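Local coordinates for glycosyl hydrolases family 31 family protein (Aspergillus niger, PDB 6DRU) that releases alpha-xylose from the non-reducing terminal glucose of xyloglucan oligosaccharides, as an alpha-xylosidase of glycosyl hydrolase family 31, at residues E404-N409 / Y414-P419; L422-Y427 / T431-G436; T678-N683 / G707-L712. One frame throughout, in Å; residues are numbered along the deposited sequence.

Contacts 1 and 2 are buried and follow each other along the chain inside the TIM-barrel domain. Their centres are 18 Å apart. They touch where Glu407 and Ala405 of contact 1 pack on Pro423 and Leu422 of contact 2. Both also meet neighbouring subunits. Contact 1 joins a sugar-binding loop to helix 413-417 through a ring, a carboxylate and a bridging water. Contact 2 is made of hydrogen bonds to the N-H groups at the start of helix 432-435. Contact 3 is only partly buried. It lies about 50 Å away between centres, on the opposite side of the chain's centre, and relies on a cation-pi stack beside an attached glycan.

Contact 1. Residues E404-N409 / Y414-P419; sequences EAYENN and YIESIP. With BGC (beta-D-glucopyranose), chain F.
The ring of Tyr406 and the carboxylate of Glu416 meet obliquely, with their planes 42° apart. Ring atom CE1 of Tyr406 comes 3.4 Å from CD of Glu416. One face of the ring is covered by CB of Glu404. At its edge, near the ring plane, lies O3 of a bound glucose. Trp88 of the second subunit meets the same tyrosine edge-to-face. CG of Tyr406 sits between its backbone N and carbonyl carbon (chi1 45°), which brings the CD1-CE1 side of the ring against the glutamate chain. That chain runs extended beyond CG, and its CG passes 3.4 Å from the backbone O of Asn408. The contact joins the loop after barrel strand 391-394 to helix 413-417, beside the bound sugar. The active-site Asp395 follows that strand, and the side chain of Asp487, the proton donor, is about 7 Å from that of Tyr406. The glucose is consistent with part of the hydrolysed xyloglucan product. Its O4 donates to Glu404 OE2 at 2.6 Å and accepts from Asn409 ND2 at 3.1 Å. Tyr406 OH is 2.7 Å from its O3, but the position of O3 is less sure. Away from the sugar, one water ties the segments together. It lies 2.7 Å from Glu407 O, accepts from Asn408 ND2 and also reaches Ile415 O. Asn408 OD1 is held by Arg363 of the third subunit.

Contact 2. Residues L422-Y427 / T431-G436; sequences LPNVNY and TQLSVG
Asn424 and Val425 offer two oxygens to the start of helix 432-435. This is the tight part of the contact. Leu433 N donates to Asn424 OD1 at 3.0 Å, from above the carbonyl plane. Gln432 N donates to Val425 O, also at 3.0 Å. The Asn424 side chain crosses that of Leu433 at about a right angle, its CG against Leu433 CG. Gln432 lies alongside Tyr427, and its bend at chi2 (69°) brings OE1 to the ring edge. Tyr427 OH donates to that OE1 at 2.9 Å, nearly along the C=O axis. The other end of the Gln432 amide, NE2, is held by Glu196. The remaining side is looser. Tyr427 CD2 only reaches Val435 CG1 at 4.0 Å. Asn426 OD1, held by Arg37 of the fourth subunit, lies 3.8 Å from Thr431 CG2. A single beta bridge, Asn426 with Thr431, joins the weakly bonded strand 425-426 to the helix start. Thr431 and Ser434 form a capping box: Thr431 N donates to Ser434 OG, and Ser434 N gives a weak bond to Thr431 OG1, which also bonds Pro131 O of the fourth subunit. First-turn N-H groups are met by oxygens of 422-427 and, weakly, by the N-cap threonine, which probably steadies the helix start.

Contact 3. Residues T678-N683 / G707-L712; sequences TYWWTN and GSREEL. With NAG (2-acetamido-2-deoxy-beta-D-glucopyranose), chain K.
Stacking between Arg709 and Trp680 carries the contact. The guanidinium lies flat on the indole, with centres 4.0 Å apart and planes at 7°. This is also a cation-pi pair, because CZ sits over the six-membered ring, 21° off its normal. The arginine chain starts with CG turned away from the backbone N (chi1 169°) and bends at chi3. Its aliphatic part shares the ring, with Arg709 CG 3.7 Å from Trp680 CH2. The opposite face of the guanidinium is covered by the attached N-acetylglucosamine, whose C5 is 3.7 Å from Arg709 CZ. The charged group is therefore sandwiched between indole and sugar. Trp680 O lies in the plane of the guanidinium at its edge, but its angle to NH2 is too poor for a hydrogen bond.

The covalent link is the N-glycosidic bond from Asn683 ND2 to the sugar C1.

Apolar contact is slight: Leu712 CD2 reaches the edge of the indole, 4.3 Å from Trp680 CZ3.

Polar bonds within 707-712 shape the helix start. Ser708 and Glu711 form a capping box. Ser708 N donates to Glu711 OE2 at 2.6 Å, and Glu710 N donates to Ser708 OG at 3.1 Å.

Strand 677-679 pairs with strand 703-705 in the antiparallel sheet of the C-terminal region. Helix 709-712 follows that second strand, and Trp680 also packs on Leu591 of helix 582-594.

Contact 1. Residues E404-N409 / Y414-P419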
# COMPACT_ATOMS: atom_id res chain seq x y z
N GLU A 404 18.01 -15.92 10.43
CA GLU A 404 16.96 -16.78 10.95
C GLU A 404 15.59 -16.34 10.44
O GLU A 404 15.42 -15.23 9.93
CB GLU A 404 16.96 -16.79 12.49
CG GLU A 404 18.30 -17.14 13.10
CD GLU A 404 18.62 -18.62 13.01
OE1 GLU A 404 17.72 -19.40 12.62
OE2 GLU A 404 19.77 -19.01 13.33
N ALA A 405 14.62 -17.23 10.59
CA ALA A 405 13.24 -16.96 10.21
C ALA A 405 12.47 -16.19 11.27
O ALA A 405 11.25 -16.04 11.16
CB ALA A 405 12.52 -18.27 9.89
N TYR A 406 13.16 -15.73 12.31
CA TYR A 406 12.56 -14.92 13.36
C TYR A 406 13.42 -13.69 13.60
O TYR A 406 14.63 -13.71 13.36
CB TYR A 406 12.40 -15.72 14.66
CG TYR A 406 13.62 -16.54 15.03
CD1 TYR A 406 14.68 -15.98 15.73
CD2 TYR A 406 13.71 -17.88 14.68
CE1 TYR A 406 15.79 -16.73 16.07
CE2 TYR A 406 14.82 -18.64 15.01
CZ TYR A 406 15.85 -18.05 15.70
OH TYR A 406 16.96 -18.80 16.03
N GLU A 407 12.79 -12.63 14.08
CA GLU A 407 13.51 -11.41 14.41
C GLU A 407 14.02 -11.45 15.84
O GLU A 407 13.70 -12.36 16.62
CB GLU A 407 12.62 -10.18 14.19
CG GLU A 407 12.71 -9.58 12.80
CD GLU A 407 14.03 -8.88 12.55
OE1 GLU A 407 14.80 -8.67 13.51
OE2 GLU A 407 14.31 -8.53 11.38
N ASN A 408 14.85 -10.46 16.19
CA ASN A 408 15.40 -10.32 17.54
C ASN A 408 16.31 -11.51 17.88
O ASN A 408 16.20 -12.12 18.95
CB ASN A 408 14.30 -10.14 18.58
CG ASN A 408 13.40 -8.96 18.26
OD1 ASN A 408 13.81 -7.80 18.35
ND2 ASN A 408 12.15 -9.25 17.89
N ASN A 409 17.20 -11.83 16.95
CA ASN A 409 18.13 -12.93 17.15
C ASN A 409 19.00 -12.68 18.37
O ASN A 409 19.28 -11.53 18.74
CB ASN A 409 19.00 -13.12 15.90
CG ASN A 409 19.74 -14.44 15.90
OD1 ASN A 409 19.49 -15.30 16.74
ND2 ASN A 409 20.64 -14.61 14.94
N TYR A 414 11.47 -17.09 23.88
CA TYR A 414 10.13 -16.53 23.97
C TYR A 414 10.01 -15.27 23.12
O TYR A 414 9.05 -15.10 22.37
CB TYR A 414 9.78 -16.23 25.43
CG TYR A 414 8.36 -15.74 25.62
CD1 TYR A 414 8.04 -14.39 25.50
CD2 TYR A 414 7.33 -16.62 25.90
CE1 TYR A 414 6.74 -13.94 25.66
CE2 TYR A 414 6.03 -16.18 26.06
CZ TYR A 414 5.74 -14.84 25.94
OH TYR A 414 4.45 -14.40 26.10
N ILE A 415 10.98 -14.36 23.25
CA ILE A 415 10.96 -13.13 22.45
C ILE A 415 11.11 -13.45 20.97
O ILE A 415 10.42 -12.88 20.13
CB ILE A 415 12.06 -12.17 22.94
CG1 ILE A 415 11.74 -11.66 24.34
CG2 ILE A 415 12.24 -11.01 21.97
CD1 ILE A 415 12.85 -10.84 24.96
N GLU A 416 12.02 -14.38 20.64
CA GLU A 416 12.20 -14.78 19.25
C GLU A 416 10.92 -15.36 18.66
O GLU A 416 10.66 -15.21 17.46
CB GLU A 416 13.33 -15.79 19.13
CG GLU A 416 14.72 -15.21 19.32
CD GLU A 416 15.79 -16.28 19.43
OE1 GLU A 416 15.44 -17.44 19.70
OE2 GLU A 416 16.99 -15.96 19.24
N SER A 417 10.10 -16.01 19.48
CA SER A 417 8.86 -16.62 19.00
C SER A 417 7.74 -15.62 18.81
O SER A 417 6.74 -15.96 18.17
CB SER A 417 8.42 -17.72 19.97
OG SER A 417 8.09 -17.19 21.24
N ILE A 418 7.86 -14.41 19.36
CA ILE A 418 6.84 -13.38 19.13
C ILE A 418 6.83 -13.02 17.65
O ILE A 418 7.89 -12.71 17.08
CB ILE A 418 7.11 -12.14 20.00
CG1 ILE A 418 7.20 -12.54 21.47
CG2 ILE A 418 6.03 -11.10 19.80
CD1 ILE A 418 7.62 -11.41 22.38
N PRO A 419 5.67 -13.05 16.98
CA PRO A 419 5.64 -12.92 15.51
C PRO A 419 5.89 -11.49 15.03
O PRO A 419 5.02 -10.85 14.42
CB PRO A 419 4.23 -13.42 15.17
CG PRO A 419 3.42 -13.08 16.37
CD PRO A 419 4.33 -13.29 17.54
C2 BGC F . 20.36 -19.11 17.72
C3 BGC F . 20.25 -18.52 16.36
C4 BGC F . 21.62 -17.95 15.94
C5 BGC F . 22.70 -18.98 16.12
C6 BGC F . 24.06 -18.37 15.83
C1 BGC F . 21.46 -20.14 17.70
O2 BGC F . 19.11 -19.73 18.10
O3 BGC F . 19.31 -17.52 16.37
O4 BGC F . 21.58 -17.57 14.58
O5 BGC F . 22.69 -19.46 17.46
O6 BGC F . 25.07 -19.17 16.38
O HOH W 1 11.08 -11.95 17.20

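Contact 2. Residues L422-Y427 / T431-G436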
# COMPACT_ATOMS: atom_id res chain seq x y z
N LEU A 422 8.99 -10.14 9.44
CA LEU A 422 10.30 -10.09 8.82
C LEU A 422 10.45 -8.80 8.01
O LEU A 422 9.49 -8.36 7.37
CB LEU A 422 10.53 -11.31 7.94
CG LEU A 422 10.67 -12.62 8.72
CD1 LEU A 422 10.96 -13.79 7.79
CD2 LEU A 422 11.76 -12.49 9.79
N PRO A 423 11.63 -8.18 8.01
CA PRO A 423 11.75 -6.81 7.51
C PRO A 423 11.85 -6.74 5.99
O PRO A 423 12.62 -7.47 5.37
CB PRO A 423 13.05 -6.31 8.17
CG PRO A 423 13.87 -7.55 8.30
CD PRO A 423 12.91 -8.69 8.54
N ASN A 424 11.05 -5.85 5.40
CA ASN A 424 11.19 -5.48 3.99
C ASN A 424 12.14 -4.28 3.93
O ASN A 424 11.73 -3.12 3.90
CB ASN A 424 9.84 -5.17 3.38
CG ASN A 424 9.93 -4.87 1.89
OD1 ASN A 424 10.94 -5.14 1.25
ND2 ASN A 424 8.86 -4.31 1.34
N VAL A 425 13.43 -4.58 3.92
CA VAL A 425 14.47 -3.56 4.08
C VAL A 425 14.73 -2.86 2.76
O VAL A 425 14.30 -3.32 1.69
CB VAL A 425 15.76 -4.17 4.64
CG1 VAL A 425 15.48 -4.91 5.93
CG2 VAL A 425 16.39 -5.10 3.62
N ASN A 426 15.45 -1.74 2.82
CA ASN A 426 15.89 -1.01 1.64
C ASN A 426 17.29 -1.46 1.24
O ASN A 426 18.21 -1.47 2.06
CB ASN A 426 15.90 0.50 1.90
CG ASN A 426 14.56 1.15 1.63
OD1 ASN A 426 13.79 0.69 0.78
ND2 ASN A 426 14.28 2.24 2.33
N TYR A 427 17.45 -1.85 -0.03
CA TYR A 427 18.75 -2.13 -0.62
C TYR A 427 19.03 -1.11 -1.72
O TYR A 427 18.17 -0.31 -2.10
CB TYR A 427 18.81 -3.54 -1.21
CG TYR A 427 18.75 -4.66 -0.20
CD1 TYR A 427 19.70 -4.77 0.81
CD2 TYR A 427 17.75 -5.62 -0.26
CE1 TYR A 427 19.64 -5.80 1.74
CE2 TYR A 427 17.68 -6.66 0.65
CZ TYR A 427 18.63 -6.74 1.65
OH TYR A 427 18.57 -7.77 2.56
N THR A 431 14.05 -3.45 -2.84
CA THR A 431 13.65 -3.80 -1.49
C THR A 431 13.81 -5.30 -1.27
O THR A 431 14.10 -6.06 -2.20
CB THR A 431 12.21 -3.37 -1.20
OG1 THR A 431 11.31 -4.10 -2.05
CG2 THR A 431 12.04 -1.88 -1.44
N GLN A 432 13.63 -5.72 -0.02
CA GLN A 432 13.70 -7.15 0.29
C GLN A 432 12.66 -7.94 -0.50
O GLN A 432 12.93 -9.06 -0.94
CB GLN A 432 13.51 -7.36 1.79
CG GLN A 432 13.54 -8.82 2.22
CD GLN A 432 14.91 -9.44 2.08
OE1 GLN A 432 15.92 -8.75 2.07
NE2 GLN A 432 14.95 -10.77 1.96
N LEU A 433 11.47 -7.36 -0.70
CA LEU A 433 10.43 -8.08 -1.43
C LEU A 433 10.70 -8.13 -2.93
O LEU A 433 10.22 -9.04 -3.61
CB LEU A 433 9.07 -7.43 -1.17
CG LEU A 433 8.52 -7.64 0.24
CD1 LEU A 433 7.05 -7.24 0.32
CD2 LEU A 433 8.71 -9.08 0.68
N SER A 434 11.45 -7.16 -3.47
CA SER A 434 11.65 -7.07 -4.91
C SER A 434 12.98 -7.65 -5.38
O SER A 434 13.08 -8.02 -6.56
CB SER A 434 11.56 -5.61 -5.37
OG SER A 434 12.54 -4.81 -4.73
N VAL A 435 13.99 -7.74 -4.51
CA VAL A 435 15.33 -8.12 -4.94
C VAL A 435 16.03 -8.91 -3.84
O VAL A 435 17.22 -9.21 -3.94
CB VAL A 435 16.13 -6.86 -5.35
CG1 VAL A 435 16.73 -6.17 -4.14
CG2 VAL A 435 17.20 -7.21 -6.38
N GLY A 436 15.28 -9.27 -2.79
CA GLY A 436 15.88 -9.86 -1.61
C GLY A 436 16.66 -11.13 -1.87
O GLY A 436 17.68 -11.39 -1.22

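Contact 3. Residues T678-N683 / G707-L712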
# COMPACT_ATOMS: atom_id res chain seq x y z
N THR A 678 30.20 -54.08 -6.38
CA THR A 678 31.19 -54.66 -5.49
C THR A 678 31.17 -53.91 -4.17
O THR A 678 31.38 -52.70 -4.14
CB THR A 678 32.59 -54.61 -6.10
OG1 THR A 678 32.60 -55.29 -7.36
CG2 THR A 678 33.61 -55.26 -5.17
N TYR A 679 30.90 -54.63 -3.08
CA TYR A 679 30.91 -54.02 -1.76
C TYR A 679 32.34 -53.64 -1.38
O TYR A 679 33.28 -54.40 -1.61
CB TYR A 679 30.31 -54.96 -0.73
CG TYR A 679 29.95 -54.29 0.57
CD1 TYR A 679 29.06 -53.22 0.61
CD2 TYR A 679 30.48 -54.74 1.78
CE1 TYR A 679 28.73 -52.61 1.79
CE2 TYR A 679 30.15 -54.13 2.97
CZ TYR A 679 29.27 -53.06 2.98
OH TYR A 679 28.94 -52.45 4.16
N TRP A 680 32.49 -52.45 -0.80
CA TRP A 680 33.82 -51.89 -0.57
C TRP A 680 34.59 -52.69 0.47
O TRP A 680 35.80 -52.90 0.33
CB TRP A 680 33.70 -50.43 -0.13
CG TRP A 680 35.02 -49.73 -0.02
CD1 TRP A 680 35.83 -49.66 1.08
CD2 TRP A 680 35.69 -48.99 -1.05
NE1 TRP A 680 36.95 -48.93 0.80
CE2 TRP A 680 36.89 -48.50 -0.50
CE3 TRP A 680 35.38 -48.69 -2.38
CZ2 TRP A 680 37.79 -47.73 -1.24
CZ3 TRP A 680 36.28 -47.93 -3.11
CH2 TRP A 680 37.47 -47.46 -2.54
N TRP A 681 33.91 -53.15 1.52
CA TRP A 681 34.61 -53.73 2.67
C TRP A 681 34.81 -55.23 2.57
O TRP A 681 35.72 -55.76 3.22
CB TRP A 681 33.84 -53.40 3.95
CG TRP A 681 33.58 -51.93 4.09
CD1 TRP A 681 32.37 -51.31 3.99
CD2 TRP A 681 34.55 -50.90 4.31
NE1 TRP A 681 32.53 -49.95 4.16
CE2 TRP A 681 33.86 -49.68 4.36
CE3 TRP A 681 35.94 -50.90 4.49
CZ2 TRP A 681 34.50 -48.46 4.57
CZ3 TRP A 681 36.58 -49.69 4.70
CH2 TRP A 681 35.86 -48.49 4.74
N THR A 682 34.00 -55.93 1.77
CA THR A 682 34.14 -57.37 1.62
C THR A 682 34.57 -57.79 0.22
O THR A 682 34.88 -58.97 0.01
CB THR A 682 32.83 -58.08 1.97
OG1 THR A 682 31.87 -57.85 0.93
CG2 THR A 682 32.27 -57.56 3.28
N ASN A 683 34.58 -56.86 -0.74
CA ASN A 683 34.91 -57.14 -2.14
C ASN A 683 33.96 -58.15 -2.78
O ASN A 683 34.26 -58.72 -3.83
CB ASN A 683 36.36 -57.62 -2.29
CG ASN A 683 37.36 -56.50 -2.14
OD1 ASN A 683 37.15 -55.40 -2.66
ND2 ASN A 683 38.44 -56.77 -1.43
N GLY A 707 32.69 -51.17 -11.68
CA GLY A 707 34.03 -51.36 -12.19
C GLY A 707 34.98 -51.78 -11.09
O GLY A 707 34.59 -52.16 -9.98
N SER A 708 36.27 -51.70 -11.41
CA SER A 708 37.30 -52.05 -10.45
C SER A 708 37.60 -50.88 -9.52
O SER A 708 37.45 -49.71 -9.89
CB SER A 708 38.58 -52.49 -11.16
OG SER A 708 39.71 -52.33 -10.32
N ARG A 709 38.02 -51.21 -8.30
CA ARG A 709 38.34 -50.16 -7.34
C ARG A 709 39.60 -49.42 -7.75
O ARG A 709 39.71 -48.20 -7.55
CB ARG A 709 38.54 -50.77 -5.95
CG ARG A 709 39.14 -49.79 -4.95
CD ARG A 709 39.81 -50.50 -3.79
NE ARG A 709 38.87 -51.22 -2.95
CZ ARG A 709 39.03 -51.40 -1.64
NH1 ARG A 709 40.09 -50.90 -1.03
NH2 ARG A 709 38.12 -52.07 -0.95
N GLU A 710 40.56 -50.13 -8.34
CA GLU A 710 41.83 -49.51 -8.68
C GLU A 710 41.69 -48.51 -9.83
O GLU A 710 42.51 -47.60 -9.94
CB GLU A 710 42.86 -50.60 -9.00
CG GLU A 710 44.26 -50.09 -9.31
CD GLU A 710 44.54 -50.02 -10.80
OE1 GLU A 710 43.60 -50.27 -11.59
OE2 GLU A 710 45.69 -49.72 -11.16
N GLU A 711 40.66 -48.66 -10.66
CA GLU A 711 40.43 -47.69 -11.73
C GLU A 711 39.80 -46.41 -11.20
O GLU A 711 40.20 -45.31 -11.59
CB GLU A 711 39.52 -48.27 -12.81
CG GLU A 711 39.62 -49.76 -13.03
CD GLU A 711 38.54 -50.26 -13.96
OE1 GLU A 711 38.69 -50.11 -15.19
OE2 GLU A 711 37.52 -50.78 -13.46
N LEU A 712 38.81 -46.54 -10.31
CA LEU A 712 38.18 -45.35 -9.75
C LEU A 712 39.15 -44.57 -8.87
O LEU A 712 39.09 -43.34 -8.84
CB LEU A 712 36.91 -45.74 -8.97
CG LEU A 712 36.96 -46.25 -7.53
CD1 LEU A 712 36.88 -45.11 -6.52
CD2 LEU A 712 35.84 -47.26 -7.29
C1 NAG K . 39.38 -55.66 -1.38
C2 NAG K . 40.21 -56.07 -0.18
C3 NAG K . 41.21 -55.04 0.16
C4 NAG K . 42.04 -54.68 -1.06
C5 NAG K . 41.13 -54.33 -2.23
C6 NAG K . 41.96 -54.10 -3.47
C7 NAG K . 39.25 -57.61 1.48
C8 NAG K . 40.05 -58.75 0.91
N2 NAG K . 39.35 -56.31 0.93
O3 NAG K . 42.03 -55.51 1.21
O4 NAG K . 42.85 -53.57 -0.77
O5 NAG K . 40.24 -55.39 -2.46
O6 NAG K . 41.11 -53.84 -4.56
O7 NAG K . 38.51 -57.80 2.43